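Local coordinates for nucleoside-diphosphate sugar epimerase (SulA family) (Corynebacterium glutamicum, PDB 3OH8), which probably binds a dinucleotide cofactor in a Rossmann-type domain and acts as an epimerase or related enzyme on nucleotide-linked sugars, at residues F11-V16 with F96-G101; G154-V159 with Q176-E181; V299-T304 with S359-A364. All coordinates share one frame; numbering follows the deposited sequence.

Contact 1: F11-V16 with F96-G101; sequences FPREMV and FVDQDG
Where Pro12 and Arg13 open helix 13-21, the chain passes beside the end of strand 91-99, with the CA atoms of Arg13 and Asp98 6.1 Å apart. Pro12 is the N-cap residue, and its carbonyl accepts the amide of Val16 in the first helical turn. No direct backbone bond joins the segments; side chains and one water make the polar link, while Pro12 packs on the Gly101 carbonyl.

Arg13 carries most of it. Its CG stands anti to the backbone N (chi1 178°), and a bend at chi3 turns the guanidinium toward Asp98, with CD packed 3.3 Å from Phe96 O. The group forms a side-on, two-nitrogen salt bridge with Asp98: NE bonds OD1 at 2.9 Å and NH2 bonds OD2 at the same length. Both oxygens lie near the guanidinium plane, yet the carboxylate is turned 56° from it and is met from above its own plane. On the buried flank, Val16 CG1 comes to the edge of the Phe96 ring, 3.8 Å from CE2, while Trp17 and His20 also meet that ring edge-to-face.

The water accepts from Arg13 N and donates to Asp98 OD1, giving this oxygen a second partner. With Arg13 NH1 bonded to Gly72 O, the guanidinium is held from two directions; the aspartate, placed beside a helix N-terminus as well as an arginine, would be expected to stay ionised.

Contact 2: G154-V159 with Q176-E181; sequences GSRGLV and QLVRKE
Arg156 reaches from the turn at Gly154-Gly157 to the chain that leaves strand 173-178, and there its guanidinium meets two successive backbone carbonyls. NH1 bonds Lys180 O and NH2 bonds Glu181 O, both at 2.9 Å, the second bond being the straighter (165° against 142°). Extended from CG to NE, the side chain spans the gap and lays one guanidinium face on Val178, whose CG1 sits 3.6 Å above the plane, toward its rim.

This tight packing continues at Ser155, where OG lies 3.3 Å from Gln176 CG. Beside it, around Gly154, two waters make the link: one joins Gly154 N to Leu177 O, and another accepts from Ser155 N, its oxygen lying 2.6 Å from Leu177 O, to which it donates. The side chains of Lys180 and Glu181 lie loosely on the solvent side, though Arg156 holds their carbonyls; Lys186, a like charge, lies near the guanidinium.

The type I turn follows strand 149-153 and leads into helix 158-169, with Gly157 as N-cap. The contact thus ties together the two strand ends of a beta-alpha-beta unit, at the position where Rossmann folds have their glycine-rich dinucleotide-binding loop; Leu177 packs back on Ala151 and Thr153 of strand 149-153.

Contact 3: V299-T304 with S359-A364; sequences VAFIRT and SGPINA
Ile302 and Ile362 lie side by side on one face of two parallel strands of the Rossmann-type sheet, pointing the same way, with Ile302 CD1 4.1 Å from Ile362 CB. The other branch of Ile302 works along the strand: CG2, anti to the backbone N, meets Ala364 CB at 3.6 Å. Helix 342-354 covers this apolar face, placing Tyr349 on Ile302 and both Leu345 and Ile348 on Ala364.

Between the strands runs a regular parallel pairing from Ala300 with Gly360 to Thr304 with Ala364, their short axes inclined by 26°. Its five backbone bonds alternate in direction: Gly360 N gives to Val299 O, Phe301 N to Gly360 O, Ile362 N to Phe301 O, Arg303 N to Ile362 O, and Ala364 N to Arg303 O. Pro361 has no amide proton to give, but its N is turned away from strand 298-308, so the pairing needs no N-H there, and its CA makes a CH...O contact with Phe301 O. Gly360, at positive phi, leads into this proline.

On the opposite face stand Phe301, Pro361, Arg303 and Asn363. Phe301 CD2 approaches Pro361 N at 3.7 Å, obliquely to the ring. Beyond it lies the polar edge, where the buried arginine is engaged on several sides: NE forms a salt bridge with Glu286, NH1 bonds Tyr258 OH, and Phe257 supplies a cation-pi contact. Arg303 is extended from CG to NE and runs alongside the proline, so that Pro361 CB sits over the centre of one guanidinium face, 3.2 Å from CZ.

The three contacts follow one another along the chain, each closing before the next opens, and they divide between two parts of the protein. Contact 1 belongs to the antiparallel sheet of the N-terminal part, its centre about 35 Å from that of contact 2 and about 36 Å from that of contact 3. Contacts 2 and 3 lie within the epimerase/dehydratase family region and reach the same mixed sheet; their centres are about 21 Å apart and their nearest atoms about 6 Å. Helix 342-354 spans both neighbourhoods, touching Leu158 and Val159 as well as Ile302 and Ala364. A Rossmann-type unit, the probable cofactor-binding part, is thus joined in one chain to a separately built sheet.

Contact 1: F11-V16 with F96-G101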
loop_
_atom_site.group_PDB
_atom_site.type_symbol
_atom_site.label_atom_id
_atom_site.label_comp_id
_atom_site.label_asym_id
_atom_site.label_seq_id
_atom_site.Cartn_x
_atom_site.Cartn_y
_atom_site.Cartn_z
ATOM N N PHE A 11 5.306 -16.845 -10.339
ATOM C CA PHE A 11 4.304 -16.516 -11.347
ATOM C C PHE A 11 4.999 -16.460 -12.711
ATOM O O PHE A 11 6.187 -16.172 -12.773
ATOM C CB PHE A 11 3.619 -15.186 -11.013
ATOM C CG PHE A 11 2.756 -15.259 -9.786
ATOM C CD1 PHE A 11 1.490 -15.813 -9.856
ATOM C CD2 PHE A 11 3.234 -14.833 -8.554
ATOM C CE1 PHE A 11 0.709 -15.918 -8.730
ATOM C CE2 PHE A 11 2.453 -14.929 -7.417
ATOM C CZ PHE A 11 1.190 -15.475 -7.502
ATOM N N PRO A 12 4.256 -16.739 -13.794
ATOM C CA PRO A 12 4.803 -16.783 -15.161
ATOM C C PRO A 12 5.471 -15.469 -15.547
ATOM O O PRO A 12 4.964 -14.405 -15.188
ATOM C CB PRO A 12 3.559 -17.007 -16.026
ATOM C CG PRO A 12 2.585 -17.688 -15.109
ATOM C CD PRO A 12 2.819 -17.068 -13.756
ATOM N N ARG A 13 6.581 -15.535 -16.278
ATOM C CA ARG A 13 7.321 -14.329 -16.640
ATOM C C ARG A 13 6.452 -13.352 -17.435
ATOM O O ARG A 13 6.589 -12.134 -17.321
ATOM C CB ARG A 13 8.595 -14.684 -17.424
ATOM C CG ARG A 13 9.393 -13.462 -17.889
ATOM C CD ARG A 13 10.785 -13.854 -18.398
ATOM N NE ARG A 13 10.733 -14.898 -19.424
ATOM C CZ ARG A 13 10.831 -14.678 -20.735
ATOM N NH1 ARG A 13 11.004 -13.447 -21.199
ATOM N NH2 ARG A 13 10.773 -15.696 -21.589
ATOM N N GLU A 14 5.554 -13.876 -18.248
ATOM C CA GLU A 14 4.655 -12.997 -18.990
ATOM C C GLU A 14 3.775 -12.156 -18.043
ATOM O O GLU A 14 3.563 -10.964 -18.270
ATOM C CB GLU A 14 3.803 -13.826 -19.948
ATOM C CG GLU A 14 2.820 -13.034 -20.777
ATOM C CD GLU A 14 1.871 -13.937 -21.549
ATOM O OE1 GLU A 14 2.264 -15.078 -21.872
ATOM O OE2 GLU A 14 0.729 -13.511 -21.826
HETATM N N MSE A 15 3.258 -12.775 -16.989
HETATM C CA MSE A 15 2.448 -12.056 -16.000
HETATM C C MSE A 15 3.310 -11.062 -15.220
HETATM O O MSE A 15 2.908 -9.917 -14.972
HETATM C CB MSE A 15 1.768 -13.054 -15.041
HETATM C CG MSE A 15 1.060 -12.436 -13.794
HETATM SE SE MSE A 15 0.261 -13.688 -12.727
HETATM C CE MSE A 15 -0.596 -14.678 -13.961
ATOM N N VAL A 16 4.489 -11.503 -14.805
ATOM C CA VAL A 16 5.365 -10.640 -14.012
ATOM C C VAL A 16 5.816 -9.419 -14.806
ATOM O O VAL A 16 5.753 -8.284 -14.321
ATOM C CB VAL A 16 6.590 -11.412 -13.496
ATOM C CG1 VAL A 16 7.529 -10.486 -12.741
ATOM C CG2 VAL A 16 6.144 -12.562 -12.608
ATOM N N PHE A 96 14.600 -10.433 -16.358
ATOM C CA PHE A 96 13.566 -11.429 -16.081
ATOM C C PHE A 96 13.830 -12.702 -16.885
ATOM O O PHE A 96 13.806 -12.663 -18.113
ATOM C CB PHE A 96 12.205 -10.893 -16.520
ATOM C CG PHE A 96 11.790 -9.611 -15.839
ATOM C CD1 PHE A 96 12.328 -8.393 -16.233
ATOM C CD2 PHE A 96 10.836 -9.628 -14.834
ATOM C CE1 PHE A 96 11.923 -7.206 -15.627
ATOM C CE2 PHE A 96 10.433 -8.455 -14.218
ATOM C CZ PHE A 96 10.981 -7.240 -14.610
ATOM N N VAL A 97 14.062 -13.827 -16.221
ATOM C CA VAL A 97 14.144 -15.091 -16.962
ATOM C C VAL A 97 13.121 -16.112 -16.488
ATOM O O VAL A 97 12.594 -16.002 -15.387
ATOM C CB VAL A 97 15.556 -15.724 -16.937
ATOM C CG1 VAL A 97 16.544 -14.834 -17.691
ATOM C CG2 VAL A 97 16.016 -15.982 -15.517
ATOM N N ASP A 98 12.829 -17.097 -17.338
ATOM C CA ASP A 98 11.975 -18.210 -16.942
ATOM C C ASP A 98 12.722 -19.075 -15.953
ATOM O O ASP A 98 13.932 -19.283 -16.078
ATOM C CB ASP A 98 11.547 -19.030 -18.154
ATOM C CG ASP A 98 10.670 -18.247 -19.092
ATOM O OD1 ASP A 98 9.777 -17.511 -18.599
ATOM O OD2 ASP A 98 10.879 -18.347 -20.320
ATOM N N GLN A 99 12.000 -19.546 -14.943
ATOM C CA GLN A 99 12.583 -20.368 -13.907
ATOM C C GLN A 99 11.533 -21.331 -13.381
ATOM O O GLN A 99 10.671 -20.946 -12.584
ATOM C CB GLN A 99 13.108 -19.502 -12.765
ATOM C CG GLN A 99 13.838 -20.303 -11.711
ATOM C CD GLN A 99 15.090 -20.978 -12.277
ATOM O OE1 GLN A 99 15.889 -20.341 -12.949
ATOM N NE2 GLN A 99 15.257 -22.265 -11.999
ATOM N N ASP A 100 11.591 -22.577 -13.851
ATOM C CA ASP A 100 10.667 -23.615 -13.394
ATOM C C ASP A 100 9.191 -23.196 -13.460
ATOM O O ASP A 100 8.428 -23.459 -12.540
ATOM C CB ASP A 100 11.046 -24.049 -11.976
ATOM C CG ASP A 100 12.466 -24.617 -11.907
ATOM O OD1 ASP A 100 12.863 -25.328 -12.857
ATOM O OD2 ASP A 100 13.189 -24.343 -10.925
ATOM N N GLY A 101 8.796 -22.548 -14.552
ATOM C CA GLY A 101 7.420 -22.110 -14.717
ATOM C C GLY A 101 7.120 -20.776 -14.046
ATOM O O GLY A 101 6.087 -20.161 -14.316
HETATM O O HOH W 1 8.058 -18.083 -16.668
#

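Contact 2: G154-V159 with Q176-E181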
loop_
_atom_site.group_PDB
_atom_site.type_symbol
_atom_site.label_atom_id
_atom_site.label_comp_id
_atom_site.label_asym_id
_atom_site.label_seq_id
_atom_site.Cartn_x
_atom_site.Cartn_y
_atom_site.Cartn_z
ATOM N N GLY A 154 -10.225 10.933 -1.992
ATOM C CA GLY A 154 -9.069 10.758 -1.136
ATOM C C GLY A 154 -7.957 10.012 -1.853
ATOM O O GLY A 154 -7.093 9.420 -1.212
ATOM N N SER A 155 -7.966 10.048 -3.182
ATOM C CA SER A 155 -7.010 9.250 -3.963
ATOM C C SER A 155 -5.579 9.779 -3.846
ATOM O O SER A 155 -4.627 9.123 -4.263
ATOM C CB SER A 155 -7.429 9.207 -5.435
ATOM O OG SER A 155 -7.276 10.485 -6.046
ATOM N N ARG A 156 -5.418 10.974 -3.295
ATOM C CA ARG A 156 -4.078 11.546 -3.149
ATOM C C ARG A 156 -3.494 11.378 -1.751
ATOM O O ARG A 156 -2.308 11.645 -1.533
ATOM C CB ARG A 156 -4.098 13.020 -3.524
ATOM C CG ARG A 156 -4.385 13.240 -4.995
ATOM C CD ARG A 156 -4.592 14.714 -5.308
ATOM N NE ARG A 156 -4.705 14.913 -6.748
ATOM C CZ ARG A 156 -5.020 16.068 -7.319
ATOM N NH1 ARG A 156 -5.254 17.133 -6.560
ATOM N NH2 ARG A 156 -5.099 16.153 -8.645
ATOM N N GLY A 157 -4.327 10.960 -0.805
ATOM C CA GLY A 157 -3.884 10.746 0.570
ATOM C C GLY A 157 -3.056 9.477 0.686
ATOM O O GLY A 157 -2.882 8.764 -0.299
ATOM N N LEU A 158 -2.554 9.194 1.886
ATOM C CA LEU A 158 -1.728 8.009 2.154
ATOM C C LEU A 158 -2.334 6.707 1.606
ATOM O O LEU A 158 -1.717 5.985 0.822
ATOM C CB LEU A 158 -1.539 7.864 3.673
ATOM C CG LEU A 158 -0.155 7.542 4.260
ATOM C CD1 LEU A 158 -0.273 6.853 5.638
ATOM C CD2 LEU A 158 0.643 6.696 3.318
ATOM N N VAL A 159 -3.553 6.410 2.023
ATOM C CA VAL A 159 -4.167 5.142 1.679
ATOM C C VAL A 159 -4.669 5.175 0.237
ATOM O O VAL A 159 -4.491 4.212 -0.523
ATOM C CB VAL A 159 -5.313 4.829 2.669
ATOM C CG1 VAL A 159 -6.084 3.582 2.236
ATOM C CG2 VAL A 159 -4.741 4.663 4.073
ATOM N N GLN A 176 -10.210 9.349 -10.425
ATOM C CA GLN A 176 -9.887 10.077 -9.214
ATOM C C GLN A 176 -10.798 11.293 -9.076
ATOM O O GLN A 176 -10.866 12.141 -9.982
ATOM C CB GLN A 176 -8.413 10.482 -9.210
ATOM C CG GLN A 176 -7.458 9.293 -9.143
ATOM C CD GLN A 176 -6.001 9.694 -9.282
ATOM O OE1 GLN A 176 -5.330 9.296 -10.235
ATOM N NE2 GLN A 176 -5.504 10.479 -8.332
ATOM N N LEU A 177 -11.526 11.346 -7.962
ATOM C CA LEU A 177 -12.378 12.498 -7.658
ATOM C C LEU A 177 -11.595 13.423 -6.754
ATOM O O LEU A 177 -11.383 13.112 -5.588
ATOM C CB LEU A 177 -13.676 12.053 -6.966
ATOM C CG LEU A 177 -14.363 10.868 -7.667
ATOM C CD1 LEU A 177 -15.621 10.376 -6.930
ATOM C CD2 LEU A 177 -14.679 11.199 -9.126
ATOM N N VAL A 178 -11.148 14.557 -7.290
ATOM C CA VAL A 178 -10.201 15.390 -6.552
ATOM C C VAL A 178 -10.756 16.750 -6.160
ATOM O O VAL A 178 -11.648 17.296 -6.816
ATOM C CB VAL A 178 -8.868 15.563 -7.333
ATOM C CG1 VAL A 178 -8.237 14.196 -7.593
ATOM C CG2 VAL A 178 -9.120 16.291 -8.646
ATOM N N ARG A 179 -10.220 17.303 -5.084
ATOM C CA ARG A 179 -10.777 18.542 -4.559
ATOM C C ARG A 179 -10.139 19.789 -5.155
ATOM O O ARG A 179 -10.636 20.894 -4.967
ATOM C CB ARG A 179 -10.721 18.544 -3.038
ATOM C CG ARG A 179 -11.584 17.444 -2.436
ATOM C CD ARG A 179 -11.586 17.492 -0.938
ATOM N NE ARG A 179 -10.242 17.679 -0.409
ATOM C CZ ARG A 179 -9.951 18.506 0.589
ATOM N NH1 ARG A 179 -10.916 19.216 1.161
ATOM N NH2 ARG A 179 -8.697 18.628 1.011
ATOM N N LYS A 180 -9.050 19.617 -5.892
ATOM C CA LYS A 180 -8.411 20.757 -6.551
ATOM C C LYS A 180 -7.430 20.267 -7.598
ATOM O O LYS A 180 -7.070 19.090 -7.622
ATOM C CB LYS A 180 -7.686 21.643 -5.533
ATOM C CG LYS A 180 -6.505 20.961 -4.847
ATOM C CD LYS A 180 -5.858 21.863 -3.809
ATOM C CE LYS A 180 -4.678 21.175 -3.134
ATOM N NZ LYS A 180 -3.850 22.131 -2.336
ATOM N N GLU A 181 -7.023 21.168 -8.486
ATOM C CA GLU A 181 -5.991 20.857 -9.462
ATOM C C GLU A 181 -6.222 19.511 -10.135
ATOM O O GLU A 181 -5.342 18.655 -10.124
ATOM C CB GLU A 181 -4.623 20.878 -8.774
ATOM C CG GLU A 181 -4.391 22.186 -8.012
ATOM C CD GLU A 181 -3.089 22.209 -7.239
ATOM O OE1 GLU A 181 -2.356 23.214 -7.351
ATOM O OE2 GLU A 181 -2.799 21.226 -6.527
HETATM O O HOH W 2 -10.642 13.671 -2.477
HETATM O O HOH W 3 -9.146 11.979 -4.881
#

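Contact 3: V299-T304 with S359-A364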
loop_
_atom_site.group_PDB
_atom_site.type_symbol
_atom_site.label_atom_id
_atom_site.label_comp_id
_atom_site.label_asym_id
_atom_site.label_seq_id
_atom_site.Cartn_x
_atom_site.Cartn_y
_atom_site.Cartn_z
ATOM N N VAL A 299 -23.056 -1.845 0.274
ATOM C CA VAL A 299 -22.281 -0.888 1.059
ATOM C C VAL A 299 -21.456 -1.612 2.116
ATOM O O VAL A 299 -21.970 -2.505 2.800
ATOM C CB VAL A 299 -23.212 0.138 1.775
ATOM C CG1 VAL A 299 -22.399 1.156 2.573
ATOM C CG2 VAL A 299 -24.105 0.832 0.764
ATOM N N ALA A 300 -20.179 -1.248 2.234
ATOM C CA ALA A 300 -19.359 -1.700 3.360
ATOM C C ALA A 300 -18.657 -0.517 4.014
ATOM O O ALA A 300 -18.364 0.486 3.359
ATOM C CB ALA A 300 -18.339 -2.728 2.917
ATOM N N PHE A 301 -18.396 -0.652 5.312
ATOM C CA PHE A 301 -17.710 0.361 6.101
ATOM C C PHE A 301 -16.398 -0.237 6.533
ATOM O O PHE A 301 -16.368 -1.258 7.222
ATOM C CB PHE A 301 -18.525 0.724 7.349
ATOM C CG PHE A 301 -19.977 0.931 7.076
ATOM C CD1 PHE A 301 -20.398 2.011 6.320
ATOM C CD2 PHE A 301 -20.923 0.055 7.578
ATOM C CE1 PHE A 301 -21.734 2.210 6.061
ATOM C CE2 PHE A 301 -22.268 0.248 7.318
ATOM C CZ PHE A 301 -22.669 1.328 6.554
ATOM N N ILE A 302 -15.306 0.383 6.113
ATOM C CA ILE A 302 -13.979 -0.129 6.444
ATOM C C ILE A 302 -13.527 0.559 7.729
ATOM O O ILE A 302 -12.952 1.643 7.693
ATOM C CB ILE A 302 -12.986 0.130 5.292
ATOM C CG1 ILE A 302 -13.548 -0.431 3.980
ATOM C CG2 ILE A 302 -11.623 -0.487 5.587
ATOM C CD1 ILE A 302 -14.035 -1.884 4.077
ATOM N N ARG A 303 -13.837 -0.062 8.867
ATOM C CA ARG A 303 -13.446 0.486 10.153
ATOM C C ARG A 303 -11.957 0.241 10.352
ATOM O O ARG A 303 -11.544 -0.824 10.796
ATOM C CB ARG A 303 -14.276 -0.144 11.284
ATOM C CG ARG A 303 -15.779 0.074 11.105
ATOM C CD ARG A 303 -16.611 -0.494 12.277
ATOM N NE ARG A 303 -18.029 -0.198 12.095
ATOM C CZ ARG A 303 -19.020 -0.856 12.691
ATOM N NH1 ARG A 303 -18.765 -1.869 13.518
ATOM N NH2 ARG A 303 -20.269 -0.502 12.445
ATOM N N THR A 304 -11.155 1.242 10.010
ATOM C CA THR A 304 -9.709 1.101 10.001
ATOM C C THR A 304 -9.059 1.344 11.357
ATOM O O THR A 304 -9.456 2.246 12.107
ATOM C CB THR A 304 -9.078 2.101 9.029
ATOM O OG1 THR A 304 -9.799 2.069 7.791
ATOM C CG2 THR A 304 -7.621 1.730 8.788
ATOM N N SER A 359 -19.859 -6.902 2.839
ATOM C CA SER A 359 -20.824 -5.831 3.032
ATOM C C SER A 359 -21.031 -5.572 4.516
ATOM O O SER A 359 -20.714 -6.430 5.352
ATOM C CB SER A 359 -22.156 -6.151 2.339
ATOM O OG SER A 359 -22.936 -7.038 3.103
ATOM N N GLY A 360 -21.545 -4.388 4.843
ATOM C CA GLY A 360 -21.683 -3.990 6.240
ATOM C C GLY A 360 -20.340 -3.563 6.806
ATOM O O GLY A 360 -19.397 -3.292 6.047
ATOM N N PRO A 361 -20.236 -3.494 8.138
ATOM C CA PRO A 361 -18.978 -3.091 8.780
ATOM C C PRO A 361 -17.876 -4.149 8.640
ATOM O O PRO A 361 -18.147 -5.336 8.781
ATOM C CB PRO A 361 -19.368 -2.951 10.255
ATOM C CG PRO A 361 -20.541 -3.900 10.423
ATOM C CD PRO A 361 -21.299 -3.792 9.119
ATOM N N ILE A 362 -16.652 -3.716 8.345
ATOM C CA ILE A 362 -15.509 -4.615 8.325
ATOM C C ILE A 362 -14.407 -4.017 9.195
ATOM O O ILE A 362 -13.996 -2.887 8.963
ATOM C CB ILE A 362 -14.960 -4.757 6.905
ATOM C CG1 ILE A 362 -16.042 -5.298 5.960
ATOM C CG2 ILE A 362 -13.757 -5.656 6.913
ATOM C CD1 ILE A 362 -16.484 -6.740 6.281
ATOM N N ASN A 363 -13.956 -4.739 10.222
ATOM C CA ASN A 363 -12.812 -4.263 10.996
ATOM C C ASN A 363 -11.540 -4.462 10.173
ATOM O O ASN A 363 -11.107 -5.598 9.959
ATOM C CB ASN A 363 -12.686 -4.995 12.338
ATOM C CG ASN A 363 -13.758 -4.580 13.352
ATOM O OD1 ASN A 363 -13.941 -5.236 14.384
ATOM N ND2 ASN A 363 -14.449 -3.489 13.075
ATOM N N ALA A 364 -10.951 -3.373 9.690
ATOM C CA ALA A 364 -9.699 -3.492 8.939
ATOM C C ALA A 364 -8.551 -3.269 9.901
ATOM O O ALA A 364 -8.036 -2.163 10.025
ATOM C CB ALA A 364 -9.648 -2.495 7.796
#